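Local structure of decapping nuclease RAI1 (5BUD) at residues 123-135 with 373-387. The protein hydrolyses the NAD cap at the 5'-end of certain RNAs in a reaction that needs divalent metal, and binds and stimulates the exoribonuclease RAT1. Sequence-based numbering, arbitrary orientation.
Sequences LYVVPFDGQLFIK and LRNGQLLTPEFTEWR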
ATOM      1  N   LEU A 123       3.881  13.144  -7.220  1.00 23.66           N
ATOM      2  CA  LEU A 123       5.036  12.253  -7.085  1.00 24.60           C
ATOM      3  C   LEU A 123       6.291  12.903  -7.697  1.00 24.51           C
ATOM      4  O   LEU A 123       6.197  13.873  -8.444  1.00 25.66           O
ATOM      5  CB  LEU A 123       4.776  10.951  -7.825  1.00 23.67           C
ATOM      6  CG  LEU A 123       3.414  10.316  -7.533  1.00 24.49           C
ATOM      7  CD1 LEU A 123       3.130   9.173  -8.503  1.00 24.42           C
ATOM      8  CD2 LEU A 123       3.351   9.883  -6.078  1.00 23.84           C
ATOM      9  N   TYR A 124       7.442  12.345  -7.356  1.00 23.61           N
ATOM     10  CA  TYR A 124       8.717  12.706  -7.944  1.00 24.19           C
ATOM     11  C   TYR A 124       9.245  11.471  -8.654  1.00 23.24           C
ATOM     12  O   TYR A 124       9.143  10.368  -8.115  1.00 25.05           O
ATOM     13  CB  TYR A 124       9.685  13.152  -6.826  1.00 24.54           C
ATOM     14  CG  TYR A 124       9.435  14.531  -6.267  1.00 25.40           C
ATOM     15  CD1 TYR A 124       9.434  15.667  -7.088  1.00 26.75           C
ATOM     16  CD2 TYR A 124       9.248  14.714  -4.900  1.00 25.65           C
ATOM     17  CE1 TYR A 124       9.229  16.936  -6.543  1.00 26.71           C
ATOM     18  CE2 TYR A 124       9.059  15.964  -4.355  1.00 25.99           C
ATOM     19  CZ  TYR A 124       9.063  17.066  -5.165  1.00 27.74           C
ATOM     20  OH  TYR A 124       8.859  18.274  -4.550  1.00 30.60           O
ATOM     21  N   VAL A 125       9.739  11.653  -9.879  1.00 23.94           N
ATOM     22  CA  VAL A 125      10.396  10.615 -10.677  1.00 24.83           C
ATOM     23  C   VAL A 125      11.883  10.960 -10.891  1.00 25.67           C
ATOM     24  O   VAL A 125      12.214  12.024 -11.456  1.00 24.62           O
ATOM     25  CB  VAL A 125       9.757  10.508 -12.056  1.00 24.26           C
ATOM     26  CG1 VAL A 125      10.353   9.371 -12.838  1.00 24.50           C
ATOM     27  CG2 VAL A 125       8.257  10.338 -11.937  1.00 24.73           C
ATOM     28  N   VAL A 126      12.757  10.049 -10.502  1.00 24.51           N
ATOM     29  CA  VAL A 126      14.192  10.290 -10.522  1.00 26.69           C
ATOM     30  C   VAL A 126      14.846   9.142 -11.300  1.00 26.27           C
ATOM     31  O   VAL A 126      14.868   8.017 -10.825  1.00 27.59           O
ATOM     32  CB  VAL A 126      14.772  10.386  -9.097  1.00 25.62           C
ATOM     33  CG1 VAL A 126      16.289  10.579  -9.135  1.00 27.76           C
ATOM     34  CG2 VAL A 126      14.103  11.513  -8.313  1.00 26.93           C
ATOM     35  N   PRO A 127      15.344   9.421 -12.516  1.00 28.40           N
ATOM     36  CA  PRO A 127      16.059   8.395 -13.267  1.00 28.18           C
ATOM     37  C   PRO A 127      17.462   8.187 -12.717  1.00 30.04           C
ATOM     38  O   PRO A 127      18.190   9.180 -12.444  1.00 28.01           O
ATOM     39  CB  PRO A 127      16.131   8.963 -14.684  1.00 29.15           C
ATOM     40  CG  PRO A 127      15.213  10.132 -14.712  1.00 30.82           C
ATOM     41  CD  PRO A 127      15.147  10.647 -13.315  1.00 28.67           C
ATOM     42  N   PHE A 128      17.855   6.917 -12.577  1.00 29.63           N
ATOM     43  CA  PHE A 128      19.189   6.587 -12.076  1.00 30.23           C
ATOM     44  C   PHE A 128      19.558   5.152 -12.405  1.00 30.56           C
ATOM     45  O   PHE A 128      18.778   4.227 -12.173  1.00 31.09           O
ATOM     46  CB  PHE A 128      19.295   6.832 -10.556  1.00 29.27           C
ATOM     47  CG  PHE A 128      20.625   6.438  -9.985  1.00 30.26           C
ATOM     48  CD1 PHE A 128      20.761   5.274  -9.247  1.00 30.71           C
ATOM     49  CD2 PHE A 128      21.760   7.184 -10.263  1.00 32.24           C
ATOM     50  CE1 PHE A 128      21.995   4.883  -8.760  1.00 31.28           C
ATOM     51  CE2 PHE A 128      22.998   6.795  -9.781  1.00 32.41           C
ATOM     52  CZ  PHE A 128      23.119   5.636  -9.034  1.00 32.47           C
ATOM     53  N   ASP A 129      20.752   4.984 -12.970  1.00 31.44           N
ATOM     54  CA  ASP A 129      21.267   3.679 -13.326  1.00 30.54           C
ATOM     55  C   ASP A 129      20.315   2.861 -14.180  1.00 27.65           C
ATOM     56  O   ASP A 129      20.174   1.672 -13.980  1.00 32.64           O
ATOM     57  CB  ASP A 129      21.614   2.895 -12.058  1.00 32.10           C
ATOM     58  CG  ASP A 129      22.519   1.705 -12.341  1.00 32.82           C
ATOM     59  OD1 ASP A 129      23.203   1.740 -13.382  1.00 34.47           O
ATOM     60  OD2 ASP A 129      22.529   0.746 -11.534  1.00 29.81           O
ATOM     61  N   GLY A 130      19.639   3.517 -15.099  1.00 28.32           N
ATOM     62  CA  GLY A 130      18.770   2.852 -16.074  1.00 29.55           C
ATOM     63  C   GLY A 130      17.387   2.537 -15.539  1.00 31.93           C
ATOM     64  O   GLY A 130      16.649   1.785 -16.165  1.00 34.11           O
ATOM     65  N   GLN A 131      17.059   3.083 -14.361  1.00 30.72           N
ATOM     66  CA  GLN A 131      15.766   2.857 -13.708  1.00 30.83           C
ATOM     67  C   GLN A 131      15.119   4.149 -13.251  1.00 26.94           C
ATOM     68  O   GLN A 131      15.789   5.142 -13.053  1.00 29.13           O
ATOM     69  CB  GLN A 131      15.929   1.922 -12.511  1.00 29.42           C
ATOM     70  CG  GLN A 131      16.599   0.638 -12.932  1.00 31.03           C
ATOM     71  CD  GLN A 131      16.821  -0.344 -11.821  1.00 30.38           C
ATOM     72  OE1 GLN A 131      17.384  -0.010 -10.780  1.00 29.60           O
ATOM     73  NE2 GLN A 131      16.434  -1.588 -12.064  1.00 30.30           N
ATOM     74  N   LEU A 132      13.809   4.094 -13.067  1.00 26.42           N
ATOM     75  CA  LEU A 132      13.011   5.183 -12.524  1.00 24.13           C
ATOM     76  C   LEU A 132      12.650   4.903 -11.089  1.00 24.05           C
ATOM     77  O   LEU A 132      11.986   3.911 -10.777  1.00 25.51           O
ATOM     78  CB  LEU A 132      11.715   5.324 -13.289  1.00 24.32           C
ATOM     79  CG  LEU A 132      11.770   5.707 -14.748  1.00 26.50           C
ATOM     80  CD1 LEU A 132      10.346   5.944 -15.175  1.00 26.94           C
ATOM     81  CD2 LEU A 132      12.619   6.939 -14.981  1.00 26.43           C
ATOM     82  N   PHE A 133      13.111   5.779 -10.208  1.00 24.43           N
ATOM     83  CA  PHE A 133      12.806   5.741  -8.816  1.00 23.01           C
ATOM     84  C   PHE A 133      11.660   6.736  -8.563  1.00 24.39           C
ATOM     85  O   PHE A 133      11.772   7.933  -8.907  1.00 22.57           O
ATOM     86  CB  PHE A 133      14.063   6.083  -8.001  1.00 24.22           C
ATOM     87  CG  PHE A 133      15.127   5.035  -8.109  1.00 25.18           C
ATOM     88  CD1 PHE A 133      15.149   3.959  -7.230  1.00 24.81           C
ATOM     89  CD2 PHE A 133      16.067   5.078  -9.141  1.00 25.91           C
ATOM     90  CE1 PHE A 133      16.115   2.971  -7.343  1.00 27.04           C
ATOM     91  CE2 PHE A 133      17.032   4.083  -9.259  1.00 25.33           C
ATOM     92  CZ  PHE A 133      17.062   3.035  -8.360  1.00 26.00           C
ATOM     93  N   ILE A 134      10.553   6.233  -7.997  1.00 21.85           N
ATOM     94  CA  ILE A 134       9.356   7.036  -7.847  1.00 21.95           C
ATOM     95  C   ILE A 134       8.927   7.095  -6.383  1.00 22.05           C
ATOM     96  O   ILE A 134       8.797   6.063  -5.724  1.00 21.42           O
ATOM     97  CB  ILE A 134       8.210   6.529  -8.775  1.00 22.42           C
ATOM     98  CG1 ILE A 134       8.626   6.539 -10.244  1.00 22.95           C
ATOM     99  CG2 ILE A 134       6.985   7.423  -8.657  1.00 23.80           C
ATOM    100  CD1 ILE A 134       7.549   6.018 -11.199  1.00 22.82           C
ATOM    101  N   LYS A 135       8.774   8.313  -5.867  1.00 21.90           N
ATOM    102  CA  LYS A 135       8.343   8.531  -4.518  1.00 23.86           C
ATOM    103  C   LYS A 135       7.343   9.645  -4.489  1.00 23.62           C
ATOM    104  O   LYS A 135       7.179  10.411  -5.458  1.00 23.90           O
ATOM    105  CB  LYS A 135       9.522   8.875  -3.564  1.00 27.42           C
ATOM    106  CG  LYS A 135       9.924  10.334  -3.544  1.00 30.21           C
ATOM    107  CD  LYS A 135      11.116  10.615  -2.626  1.00 33.53           C
ATOM    108  CE  LYS A 135      10.774  10.518  -1.158  1.00 33.75           C
ATOM    109  NZ  LYS A 135      10.067  11.726  -0.719  1.00 34.61           N
ATOM    110  N   LEU A 373      16.769  15.495  -4.223  1.00 30.28           N
ATOM    111  CA  LEU A 373      16.287  14.145  -4.491  1.00 30.30           C
ATOM    112  C   LEU A 373      17.464  13.182  -4.589  1.00 29.72           C
ATOM    113  O   LEU A 373      17.443  12.064  -4.029  1.00 28.93           O
ATOM    114  CB  LEU A 373      15.427  14.112  -5.763  1.00 28.92           C
ATOM    115  CG  LEU A 373      13.991  14.644  -5.549  1.00 30.69           C
ATOM    116  CD1 LEU A 373      13.260  14.817  -6.862  1.00 29.81           C
ATOM    117  CD2 LEU A 373      13.200  13.750  -4.595  1.00 31.16           C
ATOM    118  N   ARG A 374      18.491  13.637  -5.290  1.00 28.69           N
ATOM    119  CA  ARG A 374      19.628  12.787  -5.634  1.00 29.66           C
ATOM    120  C   ARG A 374      20.675  12.738  -4.527  1.00 29.21           C
ATOM    121  O   ARG A 374      21.526  11.880  -4.565  1.00 30.91           O
ATOM    122  CB  ARG A 374      20.253  13.254  -6.939  1.00 30.84           C
ATOM    123  CG  ARG A 374      19.358  13.021  -8.138  1.00 30.97           C
ATOM    124  CD  ARG A 374      20.012  13.492  -9.426  1.00 31.18           C
ATOM    125  NE  ARG A 374      19.151  13.208 -10.584  1.00 31.85           N
ATOM    126  CZ  ARG A 374      19.023  12.017 -11.163  1.00 28.18           C
ATOM    127  NH1 ARG A 374      19.724  10.986 -10.731  1.00 28.36           N
ATOM    128  NH2 ARG A 374      18.195  11.855 -12.189  1.00 29.83           N
ATOM    129  N   ASN A 375      20.582  13.625  -3.536  1.00 32.04           N
ATOM    130  CA  ASN A 375      21.540  13.656  -2.414  1.00 34.07           C
ATOM    131  C   ASN A 375      20.899  13.475  -1.046  1.00 37.30           C
ATOM    132  O   ASN A 375      21.173  14.253  -0.114  1.00 39.19           O
ATOM    133  CB  ASN A 375      22.343  14.967  -2.450  1.00 34.32           C
ATOM    134  CG  ASN A 375      23.176  15.089  -3.695  1.00 34.78           C
ATOM    135  OD1 ASN A 375      22.790  15.755  -4.655  1.00 36.06           O
ATOM    136  ND2 ASN A 375      24.310  14.398  -3.710  1.00 37.66           N
ATOM    137  N   GLY A 376      20.043  12.459  -0.898  1.00 33.45           N
ATOM    138  CA  GLY A 376      19.500  12.143   0.413  1.00 33.87           C
ATOM    139  C   GLY A 376      18.001  11.959   0.496  1.00 34.37           C
ATOM    140  O   GLY A 376      17.538  11.102   1.228  1.00 32.84           O
ATOM    141  N   GLN A 377      17.246  12.746  -0.266  1.00 34.85           N
ATOM    142  CA  GLN A 377      15.797  12.767  -0.142  1.00 37.22           C
ATOM    143  C   GLN A 377      15.122  11.566  -0.840  1.00 33.60           C
ATOM    144  O   GLN A 377      13.998  11.214  -0.511  1.00 32.11           O
ATOM    145  CB  GLN A 377      15.266  14.062  -0.724  1.00 43.56           C
ATOM    146  CG  GLN A 377      13.958  14.514  -0.150  1.00 50.10           C
ATOM    147  CD  GLN A 377      13.689  15.952  -0.522  1.00 53.19           C
ATOM    148  OE1 GLN A 377      14.121  16.875   0.182  1.00 52.15           O
ATOM    149  NE2 GLN A 377      12.995  16.154  -1.642  1.00 50.66           N
ATOM    150  N   LEU A 378      15.804  10.983  -1.822  1.00 30.30           N
ATOM    151  CA  LEU A 378      15.400   9.727  -2.439  1.00 26.49           C
ATOM    152  C   LEU A 378      16.636   8.844  -2.509  1.00 25.87           C
ATOM    153  O   LEU A 378      16.785   7.905  -1.718  1.00 24.84           O
ATOM    154  CB  LEU A 378      14.760   9.942  -3.809  1.00 27.27           C
ATOM    155  CG  LEU A 378      13.937   8.758  -4.362  1.00 28.85           C
ATOM    156  CD1 LEU A 378      13.180   9.135  -5.633  1.00 28.84           C
ATOM    157  CD2 LEU A 378      14.787   7.540  -4.623  1.00 29.38           C
ATOM    158  N   LEU A 379      17.553   9.173  -3.416  1.00 25.19           N
ATOM    159  CA  LEU A 379      18.815   8.444  -3.539  1.00 24.49           C
ATOM    160  C   LEU A 379      19.720   8.761  -2.361  1.00 27.80           C
ATOM    161  O   LEU A 379      19.676   9.868  -1.808  1.00 28.10           O
ATOM    162  CB  LEU A 379      19.513   8.820  -4.829  1.00 27.34           C
ATOM    163  CG  LEU A 379      18.723   8.478  -6.101  1.00 27.45           C
ATOM    164  CD1 LEU A 379      19.532   8.886  -7.316  1.00 29.53           C
ATOM    165  CD2 LEU A 379      18.418   6.989  -6.111  1.00 27.57           C
ATOM    166  N   THR A 380      20.493   7.768  -1.946  1.00 26.36           N
ATOM    167  CA  THR A 380      21.471   7.941  -0.906  1.00 27.07           C
ATOM    168  C   THR A 380      22.861   7.680  -1.460  1.00 26.64           C
ATOM    169  O   THR A 380      23.011   6.970  -2.484  1.00 24.20           O
ATOM    170  CB  THR A 380      21.213   6.995   0.261  1.00 27.78           C
ATOM    171  OG1 THR A 380      21.368   5.637  -0.181  1.00 28.31           O
ATOM    172  CG2 THR A 380      19.800   7.229   0.825  1.00 28.26           C
ATOM    173  N   PRO A 381      23.895   8.227  -0.770  1.00 28.37           N
ATOM    174  CA  PRO A 381      25.255   8.049  -1.286  1.00 26.91           C
ATOM    175  C   PRO A 381      25.739   6.605  -1.220  1.00 26.21           C
ATOM    176  O   PRO A 381      26.499   6.179  -2.105  1.00 27.68           O
ATOM    177  CB  PRO A 381      26.099   9.008  -0.425  1.00 28.74           C
ATOM    178  CG  PRO A 381      25.270   9.276   0.802  1.00 28.76           C
ATOM    179  CD  PRO A 381      23.846   9.215   0.330  1.00 27.26           C
ATOM    180  N   GLU A 382      25.265   5.841  -0.237  1.00 26.73           N
ATOM    181  CA  GLU A 382      25.575   4.418  -0.141  1.00 27.04           C
ATOM    182  C   GLU A 382      25.025   3.676  -1.358  1.00 27.60           C
ATOM    183  O   GLU A 382      25.692   2.796  -1.906  1.00 25.94           O
ATOM    184  CB  GLU A 382      24.990   3.781   1.126  1.00 30.54           C
ATOM    185  CG  GLU A 382      25.598   4.268   2.446  1.00 32.56           C
ATOM    186  CD  GLU A 382      24.836   5.430   3.094  1.00 32.57           C
ATOM    187  OE1 GLU A 382      24.871   5.496   4.335  1.00 34.63           O
ATOM    188  OE2 GLU A 382      24.211   6.272   2.395  1.00 29.93           O
ATOM    189  N   PHE A 383      23.814   4.035  -1.781  1.00 25.79           N
ATOM    190  CA  PHE A 383      23.190   3.333  -2.918  1.00 25.05           C
ATOM    191  C   PHE A 383      23.814   3.679  -4.244  1.00 27.45           C
ATOM    192  O   PHE A 383      24.091   2.776  -5.040  1.00 29.77           O
ATOM    193  CB  PHE A 383      21.676   3.597  -2.980  1.00 25.03           C
ATOM    194  CG  PHE A 383      20.985   2.928  -4.156  1.00 22.65           C
ATOM    195  CD1 PHE A 383      20.873   1.543  -4.213  1.00 25.13           C
ATOM    196  CD2 PHE A 383      20.461   3.670  -5.196  1.00 24.10           C
ATOM    197  CE1 PHE A 383      20.242   0.914  -5.284  1.00 23.65           C
ATOM    198  CE2 PHE A 383      19.827   3.051  -6.269  1.00 23.01           C
ATOM    199  CZ  PHE A 383      19.720   1.677  -6.309  1.00 23.11           C
ATOM    200  N   THR A 384      24.040   4.975  -4.498  1.00 28.60           N
ATOM    201  CA  THR A 384      24.705   5.406  -5.735  1.00 30.05           C
ATOM    202  C   THR A 384      26.103   4.755  -5.878  1.00 29.56           C
ATOM    203  O   THR A 384      26.454   4.235  -6.951  1.00 28.81           O
ATOM    204  CB  THR A 384      24.755   6.950  -5.867  1.00 30.47           C
ATOM    205  OG1 THR A 384      25.489   7.535  -4.777  1.00 32.05           O
ATOM    206  CG2 THR A 384      23.334   7.544  -5.866  1.00 29.45           C
ATOM    207  N   GLU A 385      26.866   4.742  -4.787  1.00 29.48           N
ATOM    208  CA  GLU A 385      28.195   4.104  -4.793  1.00 29.80           C
ATOM    209  C   GLU A 385      28.084   2.627  -5.090  1.00 29.28           C
ATOM    210  O   GLU A 385      28.825   2.104  -5.923  1.00 25.31           O
ATOM    211  CB  GLU A 385      28.906   4.266  -3.455  1.00 32.21           C
ATOM    212  CG  GLU A 385      30.323   3.746  -3.494  1.00 34.89           C
ATOM    213  CD  GLU A 385      31.047   3.846  -2.168  1.00 36.97           C
ATOM    214  OE1 GLU A 385      30.778   4.772  -1.381  1.00 37.84           O
ATOM    215  OE2 GLU A 385      31.907   2.984  -1.936  1.00 40.62           O
ATOM    216  N   TRP A 386      27.168   1.943  -4.396  1.00 28.30           N
ATOM    217  CA  TRP A 386      26.942   0.530  -4.693  1.00 30.45           C
ATOM    218  C   TRP A 386      26.694   0.327  -6.188  1.00 28.88           C
ATOM    219  O   TRP A 386      27.336  -0.515  -6.812  1.00 30.15           O
ATOM    220  CB  TRP A 386      25.796  -0.068  -3.868  1.00 31.93           C
ATOM    221  CG  TRP A 386      25.259  -1.342  -4.482  1.00 32.67           C
ATOM    222  CD1 TRP A 386      24.021  -1.527  -5.058  1.00 33.78           C
ATOM    223  CD2 TRP A 386      25.960  -2.590  -4.636  1.00 34.19           C
ATOM    224  NE1 TRP A 386      23.912  -2.818  -5.553  1.00 33.74           N
ATOM    225  CE2 TRP A 386      25.079  -3.489  -5.306  1.00 33.82           C
ATOM    226  CE3 TRP A 386      27.240  -3.039  -4.280  1.00 32.72           C
ATOM    227  CZ2 TRP A 386      25.436  -4.801  -5.602  1.00 32.67           C
ATOM    228  CZ3 TRP A 386      27.597  -4.351  -4.595  1.00 32.37           C
ATOM    229  CH2 TRP A 386      26.695  -5.214  -5.246  1.00 34.29           C
ATOM    230  N   ARG A 387      25.774   1.083  -6.771  1.00 28.74           N
ATOM    231  CA  ARG A 387      25.446   0.858  -8.191  1.00 29.21           C
ATOM    232  C   ARG A 387      26.591   1.207  -9.183  1.00 31.88           C
ATOM    233  O   ARG A 387      26.785   0.521 -10.224  1.00 28.85           O
ATOM    234  CB  ARG A 387      24.159   1.585  -8.595  1.00 29.18           C
ATOM    235  CG  ARG A 387      22.887   0.993  -7.980  1.00 28.65           C
ATOM    236  CD  ARG A 387      22.599  -0.404  -8.534  1.00 28.76           C
ATOM    237  NE  ARG A 387      21.243  -0.858  -8.244  1.00 27.40           N
ATOM    238  CZ  ARG A 387      20.159  -0.525  -8.945  1.00 26.96           C
ATOM    239  NH1 ARG A 387      20.244   0.295  -9.975  1.00 25.35           N
ATOM    240  NH2 ARG A 387      18.969  -1.001  -8.579  1.00 27.62           N
TER
HETATM  241  O   HOH W   1      24.820  -0.687 -11.539  1.00 27.60           O
HETATM  242  O   HOH W   2      10.971  14.158  -1.641  1.00 48.50           O
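A beta hairpin, closed by a type I' turn from F128 to Q131, is covered on one face by two consecutive C-terminal helices, with F128 and F133 on its strands and L378, L379 and F383 opposite them forming the apolar core. F383 packs against both hairpin phenylalanines: its CE2 lies 3.5 Å from F133 CZ and 3.8 Å from F128 CE1, and the three rings make an aromatic cluster in which F133 and F383 are turned 77° apart. L379 suits its place because it branches: CD2 sits over the centre of one F133 face, while CD1 reaches CG of F128. The two methyls of V126 point to different partners: V126 CG2 meets CD1 of L373, on the first helix, and CD1 of L378, just past its end. The other methyl, CG1, lies over the centre of the R374 guanidinium, whose edge grips the P127 carbonyl end-on; NH2 is 2.7 Å from P127 O and lies on a lone pair, and NH1 is 2.9 Å from the same oxygen. At the turn, R387 bends at chi2 (-67°), laying its guanidinium over F383 CZ. NH1 forms a salt bridge with D129 OD2 (2.8 Å) on the anti side of the carboxylate, and both NH1 and NH2 donate to Q131 OE1. Such a planar, five-hydrogen donor can thus tie the hairpin's end to the second helix, probably with its charge balanced by D129 and by E89, which takes NE. At the far end K135 packs its CD on L378 CG and sends its ammonium to D138. Well away from the manganese site, the hairpin is flanked by strand 349-354 beside 121-128 and strand 100-103 beside 131-136, while helix 78-92 also packs against K135, L378 and W386.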